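Local coordinates for AT-less polyketide synthase (Streptomyces platensis subsp. rosaceus, PDB 4TKT), which probably catalyses decarboxylative condensation of acyl units as a ketosynthase domain of the AT-less polyketide synthase that builds isomigrastatin, at residues D395-F398 against A399-P402; T562-R565 against W566-G570. All coordinates share one frame; numbering follows the deposited sequence.

Contact 1. Residues D395-F398 against A399-P402; sequences DIDF and ADSP
Ser401 folds its hydroxyl back over the turn and donates it to the carbonyl oxygen of Phe398. Rotation of OG to the site between backbone N and carbonyl carbon (chi1 77°) makes this possible. The modelled Ser401 OG to Phe398 O distance of 2.5 Å is very short, so its exact value is doubtful. The same OG lies near the plane of the Phe398 ring, at its edge, 3.6 Å from Phe398 CD1. One face of that ring is taken by Ile396 CG2, 3.8 Å above the plane and over its centre. On the exposed flank, Asp397 swings CG opposite its own backbone N (chi1 -174°), which carries the carboxylate along the chain: Asp397 OD1 reaches Ala399 CB at 3.5 Å, and Asp397 OD2 reaches Asp400 CB at 3.3 Å. The two carboxylate planes are inclined by 57°, with Asp397 OD2 and Asp400 OD2 4.6 Å apart. Beyond the turn, Ser401 OG is also bonded to Phe403 N, and Arg347 touches the Asp400 side chain. If that short bond is real, the serine hydroxyl links the Phe398 carbonyl to the start of strand 403-405; the aspartate pair probably concentrates negative charge that Arg347 may partly offset.

Contact 2. Residues T562-R565 against W566-G570; sequences TAVR and WARRG
The indole of Trp566 carries Thr562 on one face and the guanidinium of Arg569 at its edge. Thr562 O stands 3.3 Å above the indole plane, offset toward the rim. On the same face, Thr562 CG2 makes a CH-pi contact, 3.9 Å from the centroid of the six-membered ring of Trp566 and 25° off its normal. The methyl reaches the ring with CG2 anti to the Thr562 backbone N, and the two side chains run alongside each other. At the indole edge, Arg569 NH1 lies in the ring plane; seen from the arginine, Trp566 CD1 sits 3.6 Å above one guanidinium face, so the two flat groups meet edge to face. The edge of that guanidinium also holds a water, 3.1 Å from Arg569 NH1, which accepts a weak bond from Arg565 NH2 as well. This bridges two cationic groups whose Arg565 NH2 and Arg569 NH1 are 5.1 Å apart. Arg565, bent at chi3, turns a guanidinium face toward Thr562 CA.

The backbone bonds are helical: Trp566 N to Thr562 O (3.2 Å), Ala567 N to Ala563 O (3.0 Å) and Arg568 N to Val564 O (2.9 Å), with the one from Arg569 N to Arg565 O weak. Gly570, at phi 96°, ends the helix in a Schellman motif, its N bonded to Ala567 O.

Helix 560-568 lies against helix 573-580, where Leu575 meets Ala563 and Ala567 and Pro574 meets Trp566; Leu590 of a loop touches Val564, Ala567 and Arg568, so Ala567 meets both neighbours.

Each contact pairs adjoining segments and closes no long loop: contact 1 is a local bend, contact 2 the last turns of a helix, in series without nesting or crossing. Contact 1 comes first, in the loop from strand 382-383 to strand 403-405, outermost at one end of the mixed sheet; its side chains touch both that strand and helix 328-340. The chain then adds strands 421-427 and 432-439 to the same sheet and continues through strands 460-466 and 509-515, before contact 2 ends helix 560-568 and leads into helix 573-580. The centres of contact 1 and contact 2 lie about 65 Å apart, their nearest atoms about 54 Å, on opposite sides of the chain's centre.

Contact 1. Residues D395-F398 against A399-P402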
ATOM      1  N   ASP A 395       9.234  28.494  14.889  1.00 52.92           N
ATOM      2  CA  ASP A 395      10.659  28.202  14.751  1.00 55.00           C
ATOM      3  C   ASP A 395      11.073  27.986  13.298  1.00 53.81           C
ATOM      4  O   ASP A 395      12.262  27.929  12.990  1.00 55.95           O
ATOM      5  CB  ASP A 395      11.039  26.967  15.573  1.00 55.01           C
ATOM      6  CG  ASP A 395      10.934  27.199  17.068  1.00 58.64           C
ATOM      7  OD1 ASP A 395      10.964  28.372  17.497  1.00 64.21           O
ATOM      8  OD2 ASP A 395      10.830  26.202  17.814  1.00 55.12           O
ATOM      9  N   ILE A 396      10.092  27.865  12.408  1.00 51.63           N
ATOM     10  CA  ILE A 396      10.369  27.539  11.013  1.00 47.07           C
ATOM     11  C   ILE A 396      10.172  28.729  10.078  1.00 56.46           C
ATOM     12  O   ILE A 396       9.129  29.384  10.094  1.00 50.10           O
ATOM     13  CB  ILE A 396       9.481  26.377  10.528  1.00 50.46           C
ATOM     14  CG1 ILE A 396       9.681  25.148  11.417  1.00 43.38           C
ATOM     15  CG2 ILE A 396       9.782  26.042   9.075  1.00 45.76           C
ATOM     16  CD1 ILE A 396       8.890  23.945  10.970  1.00 48.65           C
ATOM     17  N   ASP A 397      11.185  28.997   9.260  1.00 56.66           N
ATOM     18  CA  ASP A 397      11.122  30.072   8.278  1.00 57.27           C
ATOM     19  C   ASP A 397      11.032  29.498   6.869  1.00 55.05           C
ATOM     20  O   ASP A 397      12.050  29.222   6.234  1.00 52.53           O
ATOM     21  CB  ASP A 397      12.342  30.987   8.406  1.00 62.17           C
ATOM     22  CG  ASP A 397      12.252  32.211   7.515  1.00 73.02           C
ATOM     23  OD1 ASP A 397      11.136  32.538   7.059  1.00 80.02           O
ATOM     24  OD2 ASP A 397      13.299  32.851   7.280  1.00 74.42           O
ATOM     25  N   PHE A 398       9.807  29.316   6.386  1.00 54.59           N
ATOM     26  CA  PHE A 398       9.586  28.747   5.062  1.00 52.18           C
ATOM     27  C   PHE A 398       9.881  29.750   3.956  1.00 54.56           C
ATOM     28  O   PHE A 398      10.171  29.368   2.823  1.00 54.89           O
ATOM     29  CB  PHE A 398       8.152  28.231   4.936  1.00 59.33           C
ATOM     30  CG  PHE A 398       7.983  26.808   5.379  1.00 48.94           C
ATOM     31  CD1 PHE A 398       8.922  25.850   5.037  1.00 47.86           C
ATOM     32  CD2 PHE A 398       6.895  26.430   6.145  1.00 50.68           C
ATOM     33  CE1 PHE A 398       8.775  24.539   5.442  1.00 45.74           C
ATOM     34  CE2 PHE A 398       6.740  25.118   6.556  1.00 50.29           C
ATOM     35  CZ  PHE A 398       7.683  24.172   6.204  1.00 44.69           C
ATOM     36  N   ALA A 399       9.808  31.034   4.295  1.00 61.20           N
ATOM     37  CA  ALA A 399      10.106  32.098   3.344  1.00 58.82           C
ATOM     38  C   ALA A 399      11.545  31.997   2.851  1.00 67.32           C
ATOM     39  O   ALA A 399      11.816  32.162   1.661  1.00 71.30           O
ATOM     40  CB  ALA A 399       9.854  33.456   3.975  1.00 60.54           C
ATOM     41  N   ASP A 400      12.465  31.727   3.772  1.00 67.07           N
ATOM     42  CA  ASP A 400      13.866  31.526   3.422  1.00 68.05           C
ATOM     43  C   ASP A 400      14.167  30.034   3.341  1.00 66.98           C
ATOM     44  O   ASP A 400      14.996  29.510   4.085  1.00 72.43           O
ATOM     45  CB  ASP A 400      14.784  32.208   4.437  1.00 71.29           C
ATOM     46  CG  ASP A 400      16.232  32.248   3.981  1.00 79.80           C
ATOM     47  OD1 ASP A 400      16.473  32.204   2.756  1.00 80.49           O
ATOM     48  OD2 ASP A 400      17.127  32.325   4.849  1.00 84.73           O
ATOM     49  N   SER A 401      13.475  29.357   2.433  1.00 61.30           N
ATOM     50  CA  SER A 401      13.617  27.919   2.266  1.00 57.24           C
ATOM     51  C   SER A 401      13.256  27.545   0.833  1.00 58.32           C
ATOM     52  O   SER A 401      12.662  28.348   0.116  1.00 59.84           O
ATOM     53  CB  SER A 401      12.727  27.172   3.262  1.00 56.42           C
ATOM     54  OG  SER A 401      11.373  27.199   2.846  1.00 57.52           O
ATOM     55  N   PRO A 402      13.616  26.326   0.404  1.00 58.26           N
ATOM     56  CA  PRO A 402      13.196  25.891  -0.932  1.00 57.04           C
ATOM     57  C   PRO A 402      11.696  25.642  -1.023  1.00 53.96           C
ATOM     58  O   PRO A 402      11.177  25.459  -2.122  1.00 54.64           O
ATOM     59  CB  PRO A 402      13.961  24.576  -1.136  1.00 52.98           C
ATOM     60  CG  PRO A 402      15.072  24.607  -0.147  1.00 54.53           C
ATOM     61  CD  PRO A 402      14.550  25.371   1.024  1.00 56.19           C
TER

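Contact 2. Residues T562-R565 against W566-G570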
ATOM      1  N   THR A 562      -8.329 -26.199 -29.827  1.00 72.94           N
ATOM      2  CA  THR A 562      -9.390 -25.997 -30.803  1.00 68.09           C
ATOM      3  C   THR A 562     -10.240 -24.780 -30.448  1.00 60.13           C
ATOM      4  O   THR A 562     -10.580 -23.973 -31.314  1.00 57.86           O
ATOM      5  CB  THR A 562     -10.301 -27.232 -30.905  1.00 65.61           C
ATOM      6  OG1 THR A 562      -9.501 -28.406 -31.087  1.00 67.96           O
ATOM      7  CG2 THR A 562     -11.257 -27.089 -32.077  1.00 63.69           C
ATOM      8  N   ALA A 563     -10.573 -24.653 -29.168  1.00 50.13           N
ATOM      9  CA  ALA A 563     -11.456 -23.587 -28.713  1.00 56.56           C
ATOM     10  C   ALA A 563     -10.774 -22.221 -28.772  1.00 59.85           C
ATOM     11  O   ALA A 563     -11.430 -21.205 -29.003  1.00 60.62           O
ATOM     12  CB  ALA A 563     -11.947 -23.876 -27.301  1.00 47.37           C
ATOM     13  N   VAL A 564      -9.460 -22.197 -28.568  1.00 61.01           N
ATOM     14  CA  VAL A 564      -8.729 -20.934 -28.578  1.00 57.57           C
ATOM     15  C   VAL A 564      -8.569 -20.433 -30.016  1.00 52.46           C
ATOM     16  O   VAL A 564      -8.627 -19.231 -30.266  1.00 52.73           O
ATOM     17  CB  VAL A 564      -7.340 -21.059 -27.884  1.00 67.86           C
ATOM     18  CG1 VAL A 564      -6.423 -22.016 -28.630  1.00 73.80           C
ATOM     19  CG2 VAL A 564      -6.685 -19.692 -27.739  1.00 62.21           C
ATOM     20  N   ARG A 565      -8.395 -21.356 -30.956  1.00 55.48           N
ATOM     21  CA  ARG A 565      -8.325 -21.002 -32.368  1.00 61.43           C
ATOM     22  C   ARG A 565      -9.644 -20.386 -32.808  1.00 61.83           C
ATOM     23  O   ARG A 565      -9.668 -19.398 -33.542  1.00 63.11           O
ATOM     24  CB  ARG A 565      -7.999 -22.228 -33.219  1.00 69.10           C
ATOM     25  CG  ARG A 565      -6.514 -22.533 -33.336  1.00 79.35           C
ATOM     26  CD  ARG A 565      -6.289 -24.006 -33.633  1.00 88.19           C
ATOM     27  NE  ARG A 565      -7.281 -24.530 -34.567  1.00 94.19           N
ATOM     28  CZ  ARG A 565      -7.566 -25.820 -34.705  1.00 96.58           C
ATOM     29  NH1 ARG A 565      -6.936 -26.722 -33.963  1.00 96.42           N
ATOM     30  NH2 ARG A 565      -8.484 -26.210 -35.579  1.00 97.75           N
ATOM     31  N   TRP A 566     -10.738 -20.979 -32.343  1.00 62.69           N
ATOM     32  CA  TRP A 566     -12.071 -20.457 -32.603  1.00 60.11           C
ATOM     33  C   TRP A 566     -12.217 -19.048 -32.048  1.00 61.08           C
ATOM     34  O   TRP A 566     -12.687 -18.143 -32.736  1.00 52.04           O
ATOM     35  CB  TRP A 566     -13.134 -21.369 -31.989  1.00 54.73           C
ATOM     36  CG  TRP A 566     -13.314 -22.670 -32.702  1.00 52.40           C
ATOM     37  CD1 TRP A 566     -12.872 -22.993 -33.952  1.00 58.59           C
ATOM     38  CD2 TRP A 566     -13.988 -23.831 -32.203  1.00 51.86           C
ATOM     39  NE1 TRP A 566     -13.231 -24.282 -34.263  1.00 54.70           N
ATOM     40  CE2 TRP A 566     -13.917 -24.817 -33.205  1.00 53.32           C
ATOM     41  CE3 TRP A 566     -14.645 -24.130 -31.006  1.00 50.38           C
ATOM     42  CZ2 TRP A 566     -14.479 -26.082 -33.046  1.00 53.34           C
ATOM     43  CZ3 TRP A 566     -15.200 -25.384 -30.851  1.00 50.41           C
ATOM     44  CH2 TRP A 566     -15.114 -26.345 -31.864  1.00 51.88           C
ATOM     45  N   ALA A 567     -11.803 -18.872 -30.797  1.00 59.39           N
ATOM     46  CA  ALA A 567     -11.916 -17.589 -30.115  1.00 56.47           C
ATOM     47  C   ALA A 567     -11.093 -16.509 -30.810  1.00 60.31           C
ATOM     48  O   ALA A 567     -11.490 -15.345 -30.854  1.00 63.93           O
ATOM     49  CB  ALA A 567     -11.488 -17.729 -28.666  1.00 50.66           C
ATOM     50  N   ARG A 568      -9.949 -16.901 -31.358  1.00 60.06           N
ATOM     51  CA  ARG A 568      -9.098 -15.970 -32.090  1.00 62.02           C
ATOM     52  C   ARG A 568      -9.720 -15.615 -33.434  1.00 63.44           C
ATOM     53  O   ARG A 568      -9.365 -14.610 -34.048  1.00 65.98           O
ATOM     54  CB  ARG A 568      -7.702 -16.562 -32.283  1.00 66.35           C
ATOM     55  CG  ARG A 568      -6.911 -16.655 -30.991  1.00 71.89           C
ATOM     56  CD  ARG A 568      -5.802 -17.685 -31.077  1.00 79.27           C
ATOM     57  NE  ARG A 568      -4.756 -17.295 -32.014  1.00 88.37           N
ATOM     58  CZ  ARG A 568      -3.622 -17.966 -32.178  1.00 97.95           C
ATOM     59  NH1 ARG A 568      -3.388 -19.059 -31.462  1.00 99.49           N
ATOM     60  NH2 ARG A 568      -2.719 -17.543 -33.053  1.00103.16           N
ATOM     61  N   ARG A 569     -10.654 -16.445 -33.882  1.00 66.53           N
ATOM     62  CA  ARG A 569     -11.360 -16.209 -35.133  1.00 62.27           C
ATOM     63  C   ARG A 569     -12.679 -15.479 -34.891  1.00 61.81           C
ATOM     64  O   ARG A 569     -13.454 -15.254 -35.820  1.00 68.92           O
ATOM     65  CB  ARG A 569     -11.610 -17.531 -35.862  1.00 63.60           C
ATOM     66  CG  ARG A 569     -10.372 -18.119 -36.525  1.00 70.91           C
ATOM     67  CD  ARG A 569     -10.484 -19.630 -36.696  1.00 79.63           C
ATOM     68  NE  ARG A 569     -11.762 -20.039 -37.272  1.00 86.17           N
ATOM     69  CZ  ARG A 569     -12.122 -21.304 -37.466  1.00 89.92           C
ATOM     70  NH1 ARG A 569     -11.298 -22.290 -37.133  1.00 95.32           N
ATOM     71  NH2 ARG A 569     -13.305 -21.586 -37.994  1.00 85.57           N
ATOM     72  N   GLY A 570     -12.929 -15.113 -33.637  1.00 53.05           N
ATOM     73  CA  GLY A 570     -14.130 -14.378 -33.281  1.00 56.32           C
ATOM     74  C   GLY A 570     -15.265 -15.247 -32.770  1.00 59.78           C
ATOM     75  O   GLY A 570     -16.407 -14.795 -32.675  1.00 63.13           O
TER
HETATM   76  O   HOH W   1     -11.219 -25.398 -37.151  1.00 45.74           O